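Local coordinates for protein endoglucanase (Komagataeibacter sucrofermentans, PDB 6VC5) that probably hydrolyses internal beta-1,4-glucosidic linkages in cellulose and related beta-glucans, as a member of glycosyl hydrolase family 8, at residues Asp68-Trp73 with Met117-Asp122; Asp85-Thr90 with Pro139-Phe144. All blocks are in the same frame, centred on the assembly; numbering follows the deposited sequence.

Following the chain from its N terminus, helix 49-62 runs out into a loop whose residues 68-73 form the first half of contact 1, just ahead of strand 74-76. The chain then reaches 85-90, the first half of contact 2, and enters helix 90-106. Helix 110-126 supplies 117-122 and closes contact 1; the strands 128-131 and 134-137 follow before 139-144 closes contact 2. The two closures therefore cross rather than nest. Their centres lie about 12 Å apart and the loops touch directly, Trp73 N meeting Asn87 O at 2.9 Å. Contact 1 ties the loop after helix 49-62 to helix 110-126; contact 2 ties the entrance of helix 90-106 to the loop after strand 134-137.

Contact 1 of 2, residues Asp68-Trp73 with Met117-Asp122; sequences DALFSW and MNIYGD
Ala69 is the bump here: its methyl group sits over one turn of helix 110-126, with CB 3.6 Å from the carbonyl oxygen Asn118 O and the side chains of Asn118, Ile119 and Asp122 around it. Asp122 turns its carboxylate toward the loop, and Ala69 N donates to Asp122 OD2 over 2.8 Å. The N-H comes in on the anti side of the carboxylate, only 17° out of its plane. The same oxygen also lies against the methylene of Asp68, CB to OD2 3.3 Å, so the start of the loop is seated on the acid.

Beside Ala69, Leu70 sends its CD2 branch back to the helix, where it rests 4.0 Å from Asp122 CB and close to Ile119 O. Ile119 wedges between Ala69 and Phe71, touching both. Its CG1 lies 3.7 Å from Ala69 O and stands beside its own backbone N, and the nearly extended second torsion (chi2 161°) carries CD1 on to the rim of the phenyl ring. CD1 meets Phe71 CE2 at 3.7 Å, edge-on and in the ring plane, with the two side chains running at about a right angle.

Asp68 OD1 also closes an Asx turn by accepting from Leu70 N at 3.1 Å, and is hydrogen-bonded to His65 as well. Helix 90-106 packs against the same cluster, with Ile96 against Phe71 and Leu100 against Ile119; its Asp93 OD1 is hydrogen-bonded to Phe71 N. Tyr120, turned away from the loop on helix 110-126, packs against helix 159-169 and Ala97.

Contact 2 of 2, residues Asp85-Thr90 with Pro139-Phe144; sequences DKNNAT and PGAVGF
Asn87 reaches across to Val142 with both ends of its amide. Its OD1 accepts from Val142 N at 3.0 Å, the donor standing 40° above the carbonyl plane, and its ND2 gives a weak bond to Val142 O, also at 3.0 Å. One side-chain amide thus serves the N-H and the C=O of a single residue. CG anti to the backbone N (chi1 -160°) swings the amide out to the 139-144 loop, and OD1 additionally takes a weak bond from Asn88 N.

Asn88 deals with the next N-H back along 139-144. Ala141 N donates to Asn88 OD1 over 3.0 Å, tilted from the carbonyl plane. The other end of this buried amide is occupied too, because ND2 bonds to Asp93 in the first turn of helix 90-106. Gly140 passes close to the loop, its CA 3.5 Å from Asn88 O in a CA-H...O contact.

At the far end Thr90 N, at the start of the helix, gives the straightest of the crossing bonds, 3.0 Å to Pro139 O with 165° at the hydrogen. The hydroxyl OG1 of Thr90 is bonded to Leu138 O, so backbone and side chain of one residue grip two successive carbonyls. Within 139-144, Pro139 CB lies over the centre of the Phe144 ring, 4.0 Å above its plane.

Asp85 OD1 accepts from Asn87 N in an Asx turn. Two irregular loops are thus joined mainly by asparagine amides binding backbone, at the N-terminal end of helix 90-106, with Ala89 as its N-cap. Such loops link helix ends in the (alpha/alpha)6 barrel of glycosyl hydrolase family 8.

Contact 1 of 2, residues Asp68-Trp73 with Met117-Asp122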
loop_
_atom_site.group_PDB
_atom_site.type_symbol
_atom_site.label_atom_id
_atom_site.label_comp_id
_atom_site.label_asym_id
_atom_site.label_seq_id
_atom_site.Cartn_x
_atom_site.Cartn_y
_atom_site.Cartn_z
ATOM N N ASP A 68 13.814 -16.282 4.871
ATOM C CA ASP A 68 12.569 -16.248 4.110
ATOM C C ASP A 68 12.685 -15.129 3.079
ATOM O O ASP A 68 13.693 -14.418 3.019
ATOM C CB ASP A 68 11.323 -16.134 5.009
ATOM C CG ASP A 68 11.343 -14.908 5.911
ATOM O OD1 ASP A 68 11.378 -13.771 5.400
ATOM O OD2 ASP A 68 11.299 -15.086 7.147
ATOM N N ALA A 69 11.647 -14.972 2.259
ATOM C CA ALA A 69 11.704 -14.019 1.158
ATOM C C ALA A 69 11.103 -12.658 1.502
ATOM O O ALA A 69 11.055 -11.784 0.635
ATOM C CB ALA A 69 11.014 -14.597 -0.087
ATOM N N LEU A 70 10.666 -12.450 2.742
ATOM C CA LEU A 70 10.139 -11.150 3.135
ATOM C C LEU A 70 11.290 -10.171 3.372
ATOM O O LEU A 70 12.469 -10.535 3.310
ATOM C CB LEU A 70 9.228 -11.300 4.347
ATOM C CG LEU A 70 8.127 -12.359 4.215
ATOM C CD1 LEU A 70 7.263 -12.363 5.465
ATOM C CD2 LEU A 70 7.280 -12.068 2.989
ATOM N N PHE A 71 10.946 -8.919 3.687
ATOM C CA PHE A 71 11.910 -7.821 3.713
ATOM C C PHE A 71 11.894 -7.126 5.060
ATOM O O PHE A 71 10.827 -6.793 5.585
ATOM C CB PHE A 71 11.597 -6.793 2.612
ATOM C CG PHE A 71 11.739 -7.353 1.244
ATOM C CD1 PHE A 71 12.918 -7.190 0.542
ATOM C CD2 PHE A 71 10.695 -8.072 0.670
ATOM C CE1 PHE A 71 13.076 -7.740 -0.713
ATOM C CE2 PHE A 71 10.834 -8.611 -0.583
ATOM C CZ PHE A 71 12.026 -8.454 -1.276
ATOM N N SER A 72 13.077 -6.880 5.607
ATOM C CA SER A 72 13.157 -5.979 6.747
ATOM C C SER A 72 12.631 -4.611 6.332
ATOM O O SER A 72 12.866 -4.155 5.215
ATOM C CB SER A 72 14.604 -5.868 7.196
ATOM O OG SER A 72 15.091 -7.124 7.649
ATOM N N TRP A 73 11.898 -3.955 7.233
ATOM C CA TRP A 73 11.121 -2.796 6.799
ATOM C C TRP A 73 11.979 -1.556 6.545
ATOM O O TRP A 73 11.570 -0.687 5.765
ATOM C CB TRP A 73 9.992 -2.494 7.785
ATOM C CG TRP A 73 10.427 -1.846 9.051
ATOM C CD1 TRP A 73 11.029 -2.452 10.123
ATOM C CD2 TRP A 73 10.273 -0.468 9.400
ATOM N NE1 TRP A 73 11.262 -1.522 11.117
ATOM C CE2 TRP A 73 10.808 -0.300 10.693
ATOM C CE3 TRP A 73 9.734 0.642 8.738
ATOM C CZ2 TRP A 73 10.828 0.938 11.337
ATOM C CZ3 TRP A 73 9.756 1.874 9.377
ATOM C CH2 TRP A 73 10.300 2.010 10.665
ATOM N N MET A 117 7.119 -14.932 -6.982
ATOM C CA MET A 117 6.456 -16.112 -6.429
ATOM C C MET A 117 7.052 -16.519 -5.084
ATOM O O MET A 117 6.316 -16.954 -4.187
ATOM C CB MET A 117 6.503 -17.254 -7.441
ATOM C CG MET A 117 5.642 -16.963 -8.653
ATOM S SD MET A 117 5.397 -18.330 -9.806
ATOM C CE MET A 117 7.062 -18.584 -10.327
ATOM N N ASN A 118 8.365 -16.356 -4.912
ATOM C CA ASN A 118 8.975 -16.635 -3.610
ATOM C C ASN A 118 8.428 -15.711 -2.527
ATOM O O ASN A 118 8.116 -16.164 -1.419
ATOM C CB ASN A 118 10.493 -16.509 -3.694
ATOM C CG ASN A 118 11.125 -17.649 -4.469
ATOM O OD1 ASN A 118 10.504 -18.692 -4.671
ATOM N ND2 ASN A 118 12.357 -17.450 -4.917
ATOM N N ILE A 119 8.297 -14.412 -2.828
ATOM C CA ILE A 119 7.729 -13.477 -1.855
ATOM C C ILE A 119 6.283 -13.839 -1.549
ATOM O O ILE A 119 5.864 -13.879 -0.384
ATOM C CB ILE A 119 7.844 -12.028 -2.361
ATOM C CG1 ILE A 119 9.312 -11.649 -2.575
ATOM C CG2 ILE A 119 7.176 -11.061 -1.381
ATOM C CD1 ILE A 119 9.502 -10.433 -3.480
ATOM N N TYR A 120 5.479 -14.050 -2.597
ATOM C CA TYR A 120 4.061 -14.337 -2.379
ATOM C C TYR A 120 3.891 -15.596 -1.546
ATOM O O TYR A 120 3.035 -15.648 -0.652
ATOM C CB TYR A 120 3.337 -14.501 -3.717
ATOM C CG TYR A 120 3.022 -13.212 -4.448
ATOM C CD1 TYR A 120 2.414 -12.140 -3.804
ATOM C CD2 TYR A 120 3.288 -13.094 -5.808
ATOM C CE1 TYR A 120 2.106 -10.963 -4.487
ATOM C CE2 TYR A 120 2.984 -11.932 -6.506
ATOM C CZ TYR A 120 2.393 -10.873 -5.849
ATOM O OH TYR A 120 2.090 -9.722 -6.537
ATOM N N GLY A 121 4.703 -16.619 -1.828
ATOM C CA GLY A 121 4.635 -17.847 -1.055
ATOM C C GLY A 121 4.864 -17.614 0.427
ATOM O O GLY A 121 4.172 -18.191 1.272
ATOM N N ASP A 122 5.832 -16.764 0.765
ATOM C CA ASP A 122 6.104 -16.494 2.173
ATOM C C ASP A 122 5.085 -15.552 2.818
ATOM O O ASP A 122 4.819 -15.681 4.017
ATOM C CB ASP A 122 7.543 -16.009 2.344
ATOM C CG ASP A 122 8.525 -17.169 2.468
ATOM O OD1 ASP A 122 8.076 -18.288 2.820
ATOM O OD2 ASP A 122 9.733 -16.976 2.218
#

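Contact 2 of 2, residues Asp85-Thr90 with Pro139-Phe144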
loop_
_atom_site.group_PDB
_atom_site.type_symbol
_atom_site.label_atom_id
_atom_site.label_comp_id
_atom_site.label_asym_id
_atom_site.label_seq_id
_atom_site.Cartn_x
_atom_site.Cartn_y
_atom_site.Cartn_z
ATOM N N ASP A 85 16.461 -3.948 12.790
ATOM C CA ASP A 85 15.114 -4.432 13.074
ATOM C C ASP A 85 14.678 -5.290 11.895
ATOM O O ASP A 85 14.498 -4.776 10.784
ATOM C CB ASP A 85 14.151 -3.257 13.266
ATOM C CG ASP A 85 12.725 -3.697 13.581
ATOM O OD1 ASP A 85 12.473 -4.916 13.737
ATOM O OD2 ASP A 85 11.853 -2.807 13.708
ATOM N N LYS A 86 14.492 -6.589 12.136
ATOM C CA LYS A 86 14.145 -7.502 11.053
ATOM C C LYS A 86 12.647 -7.590 10.793
ATOM O O LYS A 86 12.238 -8.320 9.883
ATOM C CB LYS A 86 14.704 -8.903 11.326
ATOM C CG LYS A 86 16.216 -8.942 11.558
ATOM C CD LYS A 86 16.997 -8.347 10.398
ATOM C CE LYS A 86 18.493 -8.559 10.603
ATOM N NZ LYS A 86 19.316 -7.863 9.573
ATOM N N ASN A 87 11.819 -6.875 11.557
ATOM C CA ASN A 87 10.381 -6.899 11.316
ATOM C C ASN A 87 10.080 -6.447 9.887
ATOM O O ASN A 87 10.753 -5.569 9.336
ATOM C CB ASN A 87 9.681 -5.982 12.325
ATOM C CG ASN A 87 8.210 -6.297 12.486
ATOM O OD1 ASN A 87 7.754 -7.379 12.131
ATOM N ND2 ASN A 87 7.459 -5.354 13.046
ATOM N N ASN A 88 9.067 -7.055 9.283
ATOM C CA ASN A 88 8.646 -6.718 7.933
ATOM C C ASN A 88 7.387 -5.862 7.970
ATOM O O ASN A 88 6.719 -5.723 9.005
ATOM C CB ASN A 88 8.376 -7.996 7.140
ATOM C CG ASN A 88 7.168 -8.731 7.660
ATOM O OD1 ASN A 88 7.145 -9.158 8.822
ATOM N ND2 ASN A 88 6.138 -8.860 6.814
ATOM N N ALA A 89 7.083 -5.262 6.825
ATOM C CA ALA A 89 5.823 -4.566 6.598
ATOM C C ALA A 89 5.183 -5.211 5.380
ATOM O O ALA A 89 5.737 -5.153 4.275
ATOM C CB ALA A 89 6.026 -3.064 6.371
ATOM N N THR A 90 4.016 -5.819 5.580
ATOM C CA THR A 90 3.435 -6.645 4.532
ATOM C C THR A 90 3.105 -5.845 3.272
ATOM O O THR A 90 3.152 -6.396 2.166
ATOM C CB THR A 90 2.217 -7.356 5.113
ATOM O OG1 THR A 90 2.649 -8.185 6.201
ATOM C CG2 THR A 90 1.543 -8.248 4.074
ATOM N N PRO A 139 -0.096 -7.369 9.304
ATOM C CA PRO A 139 0.737 -6.264 8.795
ATOM C C PRO A 139 2.226 -6.479 8.968
ATOM O O PRO A 139 3.007 -5.736 8.361
ATOM C CB PRO A 139 0.293 -5.047 9.630
ATOM C CG PRO A 139 -0.829 -5.502 10.484
ATOM C CD PRO A 139 -0.883 -6.986 10.490
ATOM N N GLY A 140 2.635 -7.444 9.782
ATOM C CA GLY A 140 4.048 -7.693 10.044
ATOM C C GLY A 140 4.179 -8.812 11.060
ATOM O O GLY A 140 3.208 -9.229 11.700
ATOM N N ALA A 141 5.417 -9.274 11.231
ATOM C CA ALA A 141 5.662 -10.429 12.091
ATOM C C ALA A 141 5.616 -10.107 13.579
ATOM O O ALA A 141 5.272 -10.985 14.382
ATOM C CB ALA A 141 7.020 -11.054 11.766
ATOM N N VAL A 142 5.965 -8.888 13.980
ATOM C CA VAL A 142 6.110 -8.555 15.393
ATOM C C VAL A 142 5.268 -7.326 15.709
ATOM O O VAL A 142 5.323 -6.328 14.978
ATOM C CB VAL A 142 7.589 -8.313 15.756
ATOM C CG1 VAL A 142 7.727 -7.807 17.187
ATOM C CG2 VAL A 142 8.393 -9.587 15.567
ATOM N N GLY A 143 4.492 -7.406 16.788
ATOM C CA GLY A 143 3.799 -6.255 17.339
ATOM C C GLY A 143 2.344 -6.106 16.948
ATOM O O GLY A 143 1.724 -5.101 17.318
ATOM N N PHE A 144 1.769 -7.079 16.240
ATOM C CA PHE A 144 0.391 -6.990 15.763
ATOM C C PHE A 144 -0.492 -8.151 16.187
ATOM O O PHE A 144 -1.703 -8.093 15.969
ATOM C CB PHE A 144 0.362 -6.883 14.234
ATOM C CG PHE A 144 1.190 -5.759 13.709
ATOM C CD1 PHE A 144 0.736 -4.456 13.813
ATOM C CD2 PHE A 144 2.427 -5.995 13.133
ATOM C CE1 PHE A 144 1.487 -3.397 13.329
ATOM C CE2 PHE A 144 3.185 -4.946 12.646
ATOM C CZ PHE A 144 2.709 -3.644 12.748
#